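Local coordinates for protein nucleoporin NUP82 (Chaetomium thermophilum, PDB 5CWW) that probably acts as a structural component of the nuclear pore complex and a docking partner for transport factors, here represented by its N-terminal beta-propeller domain, at residues Lys223-Thr228 against Pro367-Pro372; Leu284-Pro289 against Val446-Leu451; Tyr229-Phe234 against Pro452-Asn457; Ala249-Val254 against Ser278-Ala283. All blocks are in the same frame, centred on the assembly; numbering follows the deposited sequence. Where two conformers were deposited one is given.

Contact 1. Residues Lys223-Thr228 against Pro367-Pro372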
loop_
_atom_site.group_PDB
_atom_site.type_symbol
_atom_site.label_atom_id
_atom_site.label_comp_id
_atom_site.label_asym_id
_atom_site.label_seq_id
_atom_site.Cartn_x
_atom_site.Cartn_y
_atom_site.Cartn_z
ATOM N N LYS B 223 7.927 -13.364 1.042
ATOM C CA LYS B 223 8.498 -14.469 0.282
ATOM C C LYS B 223 9.070 -13.943 -1.029
ATOM O O LYS B 223 10.192 -14.275 -1.412
ATOM C CB LYS B 223 7.448 -15.549 -0.005
ATOM C CG LYS B 223 6.798 -16.164 1.230
ATOM C CD LYS B 223 5.941 -17.367 0.846
ATOM C CE LYS B 223 5.229 -17.982 2.046
ATOM N NZ LYS B 223 4.000 -17.231 2.435
ATOM N N LEU B 224 8.282 -13.113 -1.707
ATOM C CA LEU B 224 8.657 -12.561 -3.003
ATOM C C LEU B 224 9.941 -11.735 -2.950
ATOM O O LEU B 224 10.757 -11.793 -3.872
ATOM C CB LEU B 224 7.512 -11.699 -3.539
ATOM C CG LEU B 224 7.713 -11.019 -4.893
ATOM C CD1 LEU B 224 7.932 -12.043 -5.990
ATOM C CD2 LEU B 224 6.513 -10.145 -5.206
ATOM N N ALA B 225 10.124 -10.987 -1.867
ATOM C CA ALA B 225 11.275 -10.094 -1.739
ATOM C C ALA B 225 12.593 -10.859 -1.791
ATOM O O ALA B 225 13.596 -10.348 -2.289
ATOM C CB ALA B 225 11.184 -9.298 -0.442
ATOM N N ASP B 226 12.580 -12.088 -1.288
ATOM C CA ASP B 226 13.802 -12.873 -1.137
ATOM C C ASP B 226 13.901 -13.990 -2.173
ATOM O O ASP B 226 14.836 -14.787 -2.148
ATOM C CB ASP B 226 13.871 -13.456 0.274
ATOM C CG ASP B 226 13.804 -12.385 1.345
ATOM O OD1 ASP B 226 14.492 -11.352 1.197
ATOM O OD2 ASP B 226 13.057 -12.571 2.329
ATOM N N ALA B 227 12.934 -14.036 -3.081
ATOM C CA ALA B 227 12.866 -15.085 -4.090
ATOM C C ALA B 227 13.858 -14.831 -5.221
ATOM O O ALA B 227 14.267 -13.695 -5.454
ATOM C CB ALA B 227 11.460 -15.190 -4.642
ATOM N N THR B 228 14.223 -15.899 -5.925
ATOM C CA THR B 228 15.212 -15.830 -6.994
ATOM C C THR B 228 14.574 -16.008 -8.371
ATOM O O THR B 228 14.989 -15.364 -9.333
ATOM C CB THR B 228 16.307 -16.902 -6.808
ATOM O OG1 THR B 228 16.941 -16.727 -5.535
ATOM C CG2 THR B 228 17.359 -16.810 -7.907
ATOM N N PRO B 367 4.469 -10.301 -10.384
ATOM C CA PRO B 367 5.620 -9.506 -10.817
ATOM C C PRO B 367 6.690 -9.416 -9.737
ATOM O O PRO B 367 6.434 -9.740 -8.577
ATOM C CB PRO B 367 5.011 -8.134 -11.106
ATOM C CG PRO B 367 3.824 -8.057 -10.240
ATOM C CD PRO B 367 3.294 -9.458 -10.108
ATOM N N LYS B 368 7.886 -8.998 -10.129
ATOM C CA LYS B 368 8.971 -8.797 -9.185
ATOM C C LYS B 368 8.629 -7.681 -8.210
ATOM O O LYS B 368 8.017 -6.679 -8.588
ATOM C CB LYS B 368 10.267 -8.464 -9.928
ATOM C CG LYS B 368 11.457 -8.204 -9.017
ATOM C CD LYS B 368 12.694 -7.821 -9.809
ATOM C CE LYS B 368 13.824 -7.415 -8.882
ATOM N NZ LYS B 368 15.073 -7.124 -9.628
ATOM N N LEU B 369 9.013 -7.855 -6.952
ATOM C CA LEU B 369 8.892 -6.777 -5.981
ATOM C C LEU B 369 10.049 -5.810 -6.183
ATOM O O LEU B 369 11.212 -6.193 -6.067
ATOM C CB LEU B 369 8.894 -7.310 -4.548
ATOM C CG LEU B 369 8.673 -6.238 -3.474
ATOM C CD1 LEU B 369 7.283 -5.621 -3.592
ATOM C CD2 LEU B 369 8.890 -6.809 -2.085
ATOM N N GLN B 370 9.720 -4.563 -6.501
ATOM C CA GLN B 370 10.721 -3.533 -6.745
ATOM C C GLN B 370 10.920 -2.668 -5.507
ATOM O O GLN B 370 9.969 -2.070 -5.003
ATOM C CB GLN B 370 10.313 -2.660 -7.933
ATOM C CG GLN B 370 10.149 -3.431 -9.230
ATOM C CD GLN B 370 9.823 -2.534 -10.404
ATOM O OE1 GLN B 370 10.417 -1.469 -10.565
ATOM N NE2 GLN B 370 8.868 -2.955 -11.228
ATOM N N GLY B 371 12.159 -2.611 -5.026
ATOM C CA GLY B 371 12.507 -1.810 -3.865
ATOM C C GLY B 371 13.363 -2.588 -2.882
ATOM O O GLY B 371 13.723 -3.733 -3.146
ATOM N N PRO B 372 13.703 -1.971 -1.739
ATOM C CA PRO B 372 13.328 -0.604 -1.354
ATOM C C PRO B 372 13.938 0.444 -2.278
ATOM O O PRO B 372 15.128 0.373 -2.577
ATOM C CB PRO B 372 13.897 -0.455 0.064
ATOM C CG PRO B 372 14.332 -1.811 0.489
ATOM C CD PRO B 372 14.584 -2.604 -0.745
HETATM O O HOH W 1 10.797 -10.034 -6.052
#

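Contact 2. Residues Leu284-Pro289 against Val446-Leu451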
loop_
_atom_site.group_PDB
_atom_site.type_symbol
_atom_site.label_atom_id
_atom_site.label_comp_id
_atom_site.label_asym_id
_atom_site.label_seq_id
_atom_site.Cartn_x
_atom_site.Cartn_y
_atom_site.Cartn_z
ATOM N N LEU B 284 4.914 -2.889 -7.246
ATOM C CA LEU B 284 4.619 -4.143 -7.932
ATOM C C LEU B 284 4.003 -3.854 -9.288
ATOM O O LEU B 284 2.957 -3.214 -9.366
ATOM C CB LEU B 284 3.645 -4.998 -7.123
ATOM C CG LEU B 284 4.138 -5.956 -6.043
ATOM C CD1 LEU B 284 2.923 -6.643 -5.441
ATOM C CD2 LEU B 284 5.115 -6.987 -6.590
ATOM N N CYS B 285 4.625 -4.346 -10.353
ATOM C CA CYS B 285 4.129 -4.075 -11.698
ATOM C C CYS B 285 4.547 -5.161 -12.686
ATOM O O CYS B 285 5.718 -5.525 -12.736
ATOM C CB CYS B 285 4.641 -2.715 -12.174
ATOM S SG CYS B 285 4.251 -2.333 -13.886
ATOM N N PRO B 286 3.598 -5.672 -13.495
ATOM C CA PRO B 286 2.175 -5.331 -13.602
ATOM C C PRO B 286 1.273 -6.203 -12.730
ATOM O O PRO B 286 1.269 -7.424 -12.890
ATOM C CB PRO B 286 1.885 -5.574 -15.080
ATOM C CG PRO B 286 2.770 -6.717 -15.436
ATOM C CD PRO B 286 3.981 -6.655 -14.525
ATOM N N LEU B 287 0.519 -5.579 -11.830
ATOM C CA LEU B 287 -0.416 -6.300 -10.974
ATOM C C LEU B 287 -1.822 -6.208 -11.554
ATOM O O LEU B 287 -2.427 -5.135 -11.559
ATOM C CB LEU B 287 -0.390 -5.738 -9.551
ATOM C CG LEU B 287 -1.294 -6.449 -8.540
ATOM C CD1 LEU B 287 -0.832 -7.881 -8.304
ATOM C CD2 LEU B 287 -1.343 -5.677 -7.231
ATOM N N LEU B 288 -2.331 -7.336 -12.041
ATOM C CA LEU B 288 -3.646 -7.386 -12.671
ATOM C C LEU B 288 -4.516 -8.487 -12.072
ATOM O O LEU B 288 -4.008 -9.540 -11.680
ATOM C CB LEU B 288 -3.504 -7.610 -14.179
ATOM C CG LEU B 288 -3.015 -6.432 -15.025
ATOM C CD1 LEU B 288 -2.703 -6.903 -16.435
ATOM C CD2 LEU B 288 -4.048 -5.318 -15.058
ATOM N N PRO B 289 -5.835 -8.254 -11.998
ATOM C CA PRO B 289 -6.730 -9.376 -11.697
ATOM C C PRO B 289 -6.805 -10.337 -12.882
ATOM O O PRO B 289 -6.229 -10.041 -13.929
ATOM C CB PRO B 289 -8.079 -8.696 -11.428
ATOM C CG PRO B 289 -7.980 -7.359 -12.061
ATOM C CD PRO B 289 -6.545 -6.965 -12.015
ATOM N N VAL B 446 9.146 3.400 -13.425
ATOM C CA VAL B 446 8.785 2.057 -12.995
ATOM C C VAL B 446 8.005 1.356 -14.100
ATOM O O VAL B 446 7.038 1.901 -14.632
ATOM C CB VAL B 446 7.951 2.082 -11.702
ATOM C CG1 VAL B 446 7.493 0.668 -11.313
ATOM C CG2 VAL B 446 8.756 2.705 -10.579
ATOM N N GLU B 447 8.446 0.152 -14.449
ATOM C CA GLU B 447 7.834 -0.615 -15.524
ATOM C C GLU B 447 7.692 -2.084 -15.140
ATOM O O GLU B 447 8.176 -2.516 -14.091
ATOM C CB GLU B 447 8.660 -0.482 -16.805
ATOM C CG GLU B 447 10.123 -0.864 -16.639
ATOM C CD GLU B 447 10.930 -0.656 -17.905
ATOM O OE1 GLU B 447 10.326 -0.601 -18.998
ATOM O OE2 GLU B 447 12.168 -0.534 -17.805
ATOM N N ALA B 448 7.029 -2.844 -16.005
ATOM C CA ALA B 448 6.794 -4.263 -15.776
ATOM C C ALA B 448 8.105 -5.010 -15.584
ATOM O O ALA B 448 9.018 -4.898 -16.404
ATOM C CB ALA B 448 6.020 -4.853 -16.931
ATOM N N GLN B 449 8.195 -5.765 -14.495
ATOM C CA GLN B 449 9.353 -6.612 -14.248
ATOM C C GLN B 449 8.971 -7.882 -13.495
ATOM O O GLN B 449 8.101 -7.870 -12.619
ATOM C CB GLN B 449 10.424 -5.847 -13.464
ATOM C CG GLN B 449 11.084 -4.730 -14.258
ATOM C CD GLN B 449 12.357 -4.215 -13.615
ATOM O OE1 GLN B 449 13.084 -4.961 -12.955
ATOM N NE2 GLN B 449 12.634 -2.932 -13.807
ATOM N N TRP B 450 9.625 -8.975 -13.871
ATOM C CA TRP B 450 9.475 -10.261 -13.204
ATOM C C TRP B 450 10.845 -10.786 -12.811
ATOM O O TRP B 450 11.856 -10.386 -13.387
ATOM C CB TRP B 450 8.780 -11.278 -14.113
ATOM C CG TRP B 450 7.376 -10.928 -14.495
ATOM C CD1 TRP B 450 6.234 -11.412 -13.935
ATOM C CD2 TRP B 450 6.963 -10.029 -15.534
ATOM N NE1 TRP B 450 5.134 -10.872 -14.556
ATOM C CE2 TRP B 450 5.555 -10.019 -15.540
ATOM C CE3 TRP B 450 7.648 -9.232 -16.454
ATOM C CZ2 TRP B 450 4.817 -9.242 -16.432
ATOM C CZ3 TRP B 450 6.913 -8.461 -17.341
ATOM C CH2 TRP B 450 5.511 -8.473 -17.322
ATOM N N LEU B 451 10.882 -11.689 -11.837
ATOM C CA LEU B 451 12.118 -12.388 -11.519
ATOM C C LEU B 451 12.519 -13.260 -12.705
ATOM O O LEU B 451 11.683 -13.579 -13.545
ATOM C CB LEU B 451 11.953 -13.234 -10.261
ATOM C CG LEU B 451 11.817 -12.453 -8.954
ATOM C CD1 LEU B 451 11.299 -13.361 -7.848
ATOM C CD2 LEU B 451 13.153 -11.835 -8.561
#

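Contact 3. Residues Tyr229-Phe234 against Pro452-Asn457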
loop_
_atom_site.group_PDB
_atom_site.type_symbol
_atom_site.label_atom_id
_atom_site.label_comp_id
_atom_site.label_asym_id
_atom_site.label_seq_id
_atom_site.Cartn_x
_atom_site.Cartn_y
_atom_site.Cartn_z
ATOM N N TYR B 229 13.566 -16.873 -8.460
ATOM C CA TYR B 229 12.946 -17.202 -9.743
ATOM C C TYR B 229 11.445 -16.930 -9.724
ATOM O O TYR B 229 10.810 -16.990 -8.671
ATOM C CB TYR B 229 13.216 -18.665 -10.096
ATOM C CG TYR B 229 14.689 -19.005 -10.153
ATOM C CD1 TYR B 229 15.472 -18.611 -11.231
ATOM C CD2 TYR B 229 15.297 -19.719 -9.129
ATOM C CE1 TYR B 229 16.819 -18.918 -11.286
ATOM C CE2 TYR B 229 16.642 -20.032 -9.177
ATOM C CZ TYR B 229 17.397 -19.630 -10.257
ATOM O OH TYR B 229 18.738 -19.938 -10.308
ATOM N N LEU B 230 10.883 -16.641 -10.896
ATOM C CA LEU B 230 9.489 -16.210 -11.010
ATOM C C LEU B 230 8.468 -17.309 -10.701
ATOM O O LEU B 230 7.283 -17.019 -10.526
ATOM C CB LEU B 230 9.216 -15.655 -12.419
ATOM C CG LEU B 230 9.520 -16.530 -13.644
ATOM C CD1 LEU B 230 8.524 -17.667 -13.835
ATOM C CD2 LEU B 230 9.532 -15.672 -14.895
ATOM N N ASP B 231 8.919 -18.559 -10.640
ATOM C CA ASP B 231 8.008 -19.686 -10.438
ATOM C C ASP B 231 8.059 -20.233 -9.012
ATOM O O ASP B 231 7.425 -21.243 -8.711
ATOM C CB ASP B 231 8.313 -20.808 -11.437
ATOM C CG ASP B 231 9.761 -21.253 -11.400
ATOM O OD1 ASP B 231 10.427 -21.060 -10.363
ATOM O OD2 ASP B 231 10.234 -21.805 -12.416
ATOM N N GLN B 232 8.811 -19.571 -8.140
ATOM C CA GLN B 232 8.840 -19.956 -6.735
ATOM C C GLN B 232 7.495 -19.647 -6.093
ATOM O O GLN B 232 6.652 -18.970 -6.684
ATOM C CB GLN B 232 9.965 -19.235 -5.990
ATOM C CG GLN B 232 11.362 -19.669 -6.413
ATOM C CD GLN B 232 12.453 -19.017 -5.584
ATOM O OE1 GLN B 232 13.345 -18.361 -6.120
ATOM N NE2 GLN B 232 12.388 -19.199 -4.270
ATOM N N ASP B 233 7.297 -20.149 -4.880
ATOM C CA ASP B 233 6.022 -20.003 -4.192
ATOM C C ASP B 233 5.898 -18.632 -3.532
ATOM O O ASP B 233 6.700 -18.276 -2.668
ATOM C CB ASP B 233 5.861 -21.111 -3.150
ATOM C CG ASP B 233 4.805 -20.790 -2.118
ATOM O OD1 ASP B 233 3.618 -20.675 -2.496
ATOM O OD2 ASP B 233 5.163 -20.659 -0.928
ATOM N N PHE B 234 4.888 -17.871 -3.948
ATOM C CA PHE B 234 4.615 -16.556 -3.376
ATOM C C PHE B 234 3.240 -16.520 -2.727
ATOM O O PHE B 234 2.791 -15.469 -2.265
ATOM C CB PHE B 234 4.703 -15.471 -4.450
ATOM C CG PHE B 234 5.915 -15.582 -5.322
ATOM C CD1 PHE B 234 7.184 -15.587 -4.767
ATOM C CD2 PHE B 234 5.788 -15.684 -6.695
ATOM C CE1 PHE B 234 8.302 -15.692 -5.568
ATOM C CE2 PHE B 234 6.903 -15.789 -7.503
ATOM C CZ PHE B 234 8.163 -15.792 -6.938
ATOM N N PRO B 452 13.803 -13.643 -12.785
ATOM C CA PRO B 452 14.263 -14.472 -13.906
ATOM C C PRO B 452 13.616 -15.856 -13.940
ATOM O O PRO B 452 13.152 -16.336 -12.907
ATOM C CB PRO B 452 15.769 -14.603 -13.656
ATOM C CG PRO B 452 16.120 -13.496 -12.743
ATOM C CD PRO B 452 14.914 -13.224 -11.914
ATOM N N PRO B 453 13.586 -16.494 -15.120
ATOM C CA PRO B 453 13.203 -17.907 -15.189
ATOM C C PRO B 453 14.353 -18.796 -14.727
ATOM O O PRO B 453 15.498 -18.344 -14.716
ATOM C CB PRO B 453 12.900 -18.116 -16.671
ATOM C CG PRO B 453 13.783 -17.139 -17.365
ATOM C CD PRO B 453 13.868 -15.938 -16.456
ATOM N N ARG B 454 14.056 -20.034 -14.350
ATOM C CA ARG B 454 15.092 -20.959 -13.903
ATOM C C ARG B 454 16.031 -21.333 -15.048
ATOM O O ARG B 454 17.120 -21.863 -14.821
ATOM C CB ARG B 454 14.458 -22.215 -13.305
ATOM C CG ARG B 454 13.669 -21.943 -12.036
ATOM C CD ARG B 454 13.037 -23.206 -11.484
ATOM N NE ARG B 454 12.225 -22.931 -10.300
ATOM C CZ ARG B 454 12.702 -22.831 -9.063
ATOM N NH1 ARG B 454 13.999 -22.975 -8.825
ATOM N NH2 ARG B 454 11.875 -22.581 -8.058
ATOM N N SER B 455 15.603 -21.051 -16.276
ATOM C CA SER B 455 16.415 -21.308 -17.459
ATOM C C SER B 455 17.715 -20.508 -17.420
ATOM O O SER B 455 18.755 -20.968 -17.887
ATOM C CB SER B 455 15.630 -20.963 -18.727
ATOM O OG SER B 455 14.368 -21.608 -18.740
ATOM N N LYS B 456 17.642 -19.305 -16.858
ATOM C CA LYS B 456 18.800 -18.424 -16.764
ATOM C C LYS B 456 19.871 -19.008 -15.849
ATOM O O LYS B 456 19.572 -19.476 -14.749
ATOM C CB LYS B 456 18.376 -17.043 -16.254
ATOM C CG LYS B 456 19.533 -16.109 -15.915
ATOM C CD LYS B 456 19.027 -14.776 -15.389
ATOM C CE LYS B 456 20.168 -13.906 -14.886
ATOM N NZ LYS B 456 19.674 -12.631 -14.297
ATOM N N ASN B 457 21.116 -18.967 -16.312
ATOM C CA ASN B 457 22.256 -19.397 -15.512
ATOM C C ASN B 457 22.968 -18.196 -14.904
ATOM O O ASN B 457 23.326 -17.254 -15.612
ATOM C CB ASN B 457 23.232 -20.211 -16.362
ATOM C CG ASN B 457 22.637 -21.522 -16.839
ATOM O OD1 ASN B 457 21.421 -21.651 -16.979
ATOM N ND2 ASN B 457 23.494 -22.504 -17.091
#

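Contact 4. Residues Ala249-Val254 against Ser278-Ala283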
loop_
_atom_site.group_PDB
_atom_site.type_symbol
_atom_site.label_atom_id
_atom_site.label_comp_id
_atom_site.label_asym_id
_atom_site.label_seq_id
_atom_site.Cartn_x
_atom_site.Cartn_y
_atom_site.Cartn_z
ATOM N N ALA B 249 9.062 -8.338 10.299
ATOM C CA ALA B 249 7.926 -8.014 11.153
ATOM C C ALA B 249 7.785 -6.499 11.307
ATOM O O ALA B 249 6.673 -5.987 11.455
ATOM C CB ALA B 249 8.077 -8.676 12.515
ATOM N N PHE B 250 8.912 -5.789 11.272
ATOM C CA PHE B 250 8.899 -4.328 11.327
ATOM C C PHE B 250 9.378 -3.702 10.020
ATOM O O PHE B 250 8.904 -2.639 9.631
ATOM C CB PHE B 250 9.762 -3.819 12.490
ATOM C CG PHE B 250 11.226 -4.143 12.360
ATOM C CD1 PHE B 250 12.054 -3.371 11.563
ATOM C CD2 PHE B 250 11.779 -5.204 13.059
ATOM C CE1 PHE B 250 13.399 -3.663 11.446
ATOM C CE2 PHE B 250 13.125 -5.500 12.948
ATOM C CZ PHE B 250 13.936 -4.728 12.141
ATOM N N ASP B 251 10.307 -4.362 9.338
ATOM C CA ASP B 251 10.923 -3.773 8.154
ATOM C C ASP B 251 10.003 -3.852 6.940
ATOM O O ASP B 251 10.146 -3.069 5.999
ATOM C CB ASP B 251 12.257 -4.456 7.840
ATOM C CG ASP B 251 13.343 -3.469 7.422
ATOM O OD1 ASP B 251 13.047 -2.268 7.247
ATOM O OD2 ASP B 251 14.502 -3.904 7.254
ATOM N N MET B 252 9.060 -4.792 6.965
ATOM C CA MET B 252 8.046 -4.881 5.919
ATOM C C MET B 252 6.644 -4.794 6.516
ATOM O O MET B 252 5.696 -5.378 5.991
ATOM C CB MET B 252 8.209 -6.172 5.114
ATOM C CG MET B 252 9.475 -6.197 4.261
ATOM S SD MET B 252 9.541 -7.564 3.083
ATOM C CE MET B 252 8.331 -7.019 1.875
ATOM N N GLU B 253 6.522 -4.073 7.626
ATOM C CA GLU B 253 5.212 -3.730 8.162
ATOM C C GLU B 253 4.610 -2.646 7.275
ATOM O O GLU B 253 5.144 -1.542 7.195
ATOM C CB GLU B 253 5.312 -3.252 9.611
ATOM C CG GLU B 253 3.964 -2.968 10.261
ATOM C CD GLU B 253 4.097 -2.339 11.632
ATOM O OE1 GLU B 253 3.658 -2.964 12.618
ATOM O OE2 GLU B 253 4.634 -1.215 11.725
ATOM N N VAL B 254 3.498 -2.955 6.617
ATOM C CA VAL B 254 2.898 -2.024 5.665
ATOM C C VAL B 254 2.148 -0.909 6.377
ATOM O O VAL B 254 1.367 -1.163 7.297
ATOM C CB VAL B 254 1.930 -2.743 4.704
ATOM C CG1 VAL B 254 1.346 -1.760 3.687
ATOM C CG2 VAL B 254 2.641 -3.885 3.988
ATOM N N SER B 278 8.607 1.320 8.244
ATOM C CA SER B 278 10.051 1.407 8.411
ATOM C C SER B 278 10.637 2.562 7.600
ATOM O O SER B 278 11.761 2.989 7.850
ATOM C CB SER B 278 10.716 0.095 7.992
ATOM O OG SER B 278 10.549 -0.132 6.604
ATOM N N GLY B 279 9.872 3.051 6.626
ATOM C CA GLY B 279 10.300 4.157 5.784
ATOM C C GLY B 279 10.562 3.766 4.340
ATOM O O GLY B 279 10.824 4.624 3.499
ATOM N N ASP B 280 10.485 2.473 4.047
ATOM C CA ASP B 280 10.777 1.976 2.708
ATOM C C ASP B 280 9.556 2.026 1.799
ATOM O O ASP B 280 8.412 1.984 2.261
ATOM C CB ASP B 280 11.315 0.546 2.776
ATOM C CG ASP B 280 12.659 0.459 3.474
ATOM O OD1 ASP B 280 13.393 1.469 3.485
ATOM O OD2 ASP B 280 12.984 -0.621 4.010
ATOM N N VAL B 281 9.821 2.107 0.499
ATOM C CA VAL B 281 8.780 2.168 -0.517
ATOM C C VAL B 281 9.018 1.052 -1.522
ATOM O O VAL B 281 10.158 0.785 -1.901
ATOM C CB VAL B 281 8.767 3.541 -1.237
ATOM C CG1 VAL B 281 7.793 3.542 -2.406
ATOM C CG2 VAL B 281 8.426 4.655 -0.257
ATOM N N TYR B 282 7.936 0.411 -1.951
ATOM C CA TYR B 282 8.008 -0.685 -2.906
ATOM C C TYR B 282 6.988 -0.498 -4.021
ATOM O O TYR B 282 6.001 0.219 -3.857
ATOM C CB TYR B 282 7.756 -2.025 -2.210
ATOM C CG TYR B 282 8.840 -2.450 -1.248
ATOM C CD1 TYR B 282 8.812 -2.047 0.079
ATOM C CD2 TYR B 282 9.878 -3.271 -1.662
ATOM C CE1 TYR B 282 9.796 -2.442 0.964
ATOM C CE2 TYR B 282 10.866 -3.669 -0.786
ATOM C CZ TYR B 282 10.820 -3.254 0.526
ATOM O OH TYR B 282 11.801 -3.653 1.403
ATOM N N ALA B 283 7.222 -1.166 -5.145
ATOM C CA ALA B 283 6.280 -1.153 -6.257
ATOM C C ALA B 283 6.139 -2.547 -6.857
ATOM O O ALA B 283 7.113 -3.290 -6.954
ATOM C CB ALA B 283 6.723 -0.157 -7.319
HETATM O O HOH W 2 11.548 -2.753 3.752
HETATM O O HOH W 3 14.933 -0.813 5.997
#

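Contact 1. Residues Lys223-Thr228 against Pro367-Pro372
Pro367 receives the fork of Leu224 on its carbonyl rather than on its ring. Leu224 CD2 comes to 3.4 Å from Pro367 O, and the other methyl, CD1, is also near that oxygen. The Pro367 side chain sets off away from helix 221-225, as does that of Lys368, whose long chain runs out fully extended; here the lysine lends mainly its backbone, which is hydrogen-bonded to Gln449. Leu369 turns inward and does most of the packing. Its CB lies 3.8 Å from Leu224 CD2, the two side chains crossing obliquely. With CG anti to the backbone N (chi1 -176°), the Leu369 branch reaches on to the next residue, where CD2 is 3.8 Å from Ala225 CB; the single methyl of alanine lets the backbone sit close. Leu369 belongs to the weakly bonded strand 369-370, an edge strand of a four-stranded antiparallel blade of the beta-propeller, and helix 221-225 follows directly on the last strand of the preceding blade, so leucine against leucine joins neighbouring blades. Replacing Leu224 by an alanine would probably open a gap beside Leu369 CB and Pro367 O. No direct hydrogen bond crosses here, but water 1 spans the polar backbone: it donates to Leu224 O at 2.8 Å and accepts from Leu369 N at 3.0 Å. Beyond it, Gln370 bonds through its backbone to Ala283 and through NE2 to Glu447 O. Pro372, preceded by a cis peptide, rests on Tyr282 and on a basic side chain from the chain of another protein.

Contact 2. Residues Leu284-Pro289 against Val446-Leu451
Pro286 and Trp450 form the apolar centre, the proline ring and the indole crossing at about a right angle. Pro286 CD comes to 3.3 Å from Trp450 CZ2, with CG almost as near to the same atom, so the saturated ring meets the benzo part of the indole. Trp450 reaches it because CG lies beside its own backbone N (chi1 -63°), which brings the far end of the indole to the proline. Ala448 fills the next place, its CB 3.6 Å from Pro286 CD; its small methyl lets the two loops approach closely. Cys285, joined to Pro286 by a cis peptide, sends SG over the backbone of the other loop, 3.5 Å from Ala448 N. Segment 284-289 leaves strand 281-284 of one propeller blade, while 446-451 belongs to the long insertion between strands 437-441 and 469-476 of the following blade. Outward from the apolar groups the loops are fastened by Gln449 N, which donates to Cys285 O at 3.0 Å along a nearly straight line (169°). The same oxygen takes a CA-H...O contact from Ala448 CA at 3.5 Å. At the polar margin helix 321-338 takes over: Gln330 NE2 bonds Ala448 O and Glu447 OE1, and Trp333 meets the Trp450 ring, whose NE1 gives a weak bond to Gly364 O.

Contact 3. Residues Tyr229-Phe234 against Pro452-Asn457
Tyr229 presents one ring face to Arg454, whose CG lies 4.0 Å from the ring centroid, a CH-pi contact offset toward the rim. At the ring's edge, in its plane, is Pro452 O. Tyr229 in turn lies over one face of the Arg454 guanidinium with CB and CD2, the planes inclined and NH1 3.5 Å from CD2. Straight from CG to NE, the Arg454 chain passes the tyrosine and reaches Asp231, where NE meets OD1 at 2.6 Å in a salt bridge. The carboxylate is nearly parallel to the guanidinium (16°) but displaced to one side of its plane, so the NE-H...OD1 bond is bent (121°) and weak. The firmer tie is in the backbone: Leu230 N donates to Pro452 O at 3.0 Å. Tyr229, Leu230 and Asp231 belong to one type I beta turn (Tyr229 to Gln232), Arg454 to another (Pro453 to Lys456), and Gln232 OE1 steadies the first by accepting from Tyr229 N and Thr228 N. Two surface loops of the propeller domain, remote in sequence, are thus joined by a backbone hydrogen bond and by one arginine that offers its methylenes to an aromatic face and its charge to an acid, an attraction probably softened by solvent at so open a site.

Contact 4. Residues Ala249-Val254 against Ser278-Ala283
Ser278 OG donates to Asp251 O at 3.0 Å, approaching from above the carbonyl plane, and lies 3.3 Å from Asp251 OD1. Standing between its own backbone N and carbonyl carbon (chi1 66°), the hydroxyl is turned to the Asp251 carbonyl, with OD1 close by. With the hydroxyl of Ser278 removed, as in an alanine, Asp251 O would probably keep only water 2 of the partners described here, and the helix end would be tied less firmly to the turn. Two waters complete the shell. Water 2 donates to Asp251 O and to Asp280 OD2 and accepts from the Tyr282 hydroxyl, lying at the edge of that ring; water 3 donates to Asp251 OD1 at 2.7 Å and to Asp280 OD2 at 2.8 Å. Behind these groups stand the end of helix 248-251, which Met252 leaves, and the tight turn joining strands 272-276 and 281-284 of one propeller blade. Met252 CG comes to 4.5 Å from Tyr282 OH, and its side chain continues onto Leu369. Asp251 OD2 accepts from the backbone of another protein's chain, which also packs a basic side chain on Asp280. Asp251 OD1 and Asp280 OD2 are only 3.6 Å apart, so their like charges should repel; the shared waters and that basic neighbour probably ease the strain.

In the fold
Contacts 1, 2 and 4 gather round one antiparallel blade of the propeller: strands 281-284 and 369-370 are neighbours in it, and the loop after 281-284 enters contact 2. Centres of contacts 1 and 2 are about 11 Å apart, those of 1 and 4 and of 1 and 3 about 12 Å each, and those of 3 and 4 about 24 Å. Contact 4 closes first, nested within the loops of contacts 1 and 3; contact 1 crosses both 2 and 3, and 2 is nested in 3. The long loop 446-457 thus runs from the buried blade edge to the surface. Contacts 1 and 4, and contact 3 marginally through Gln232, border the chain of another protein; contact 2 does not.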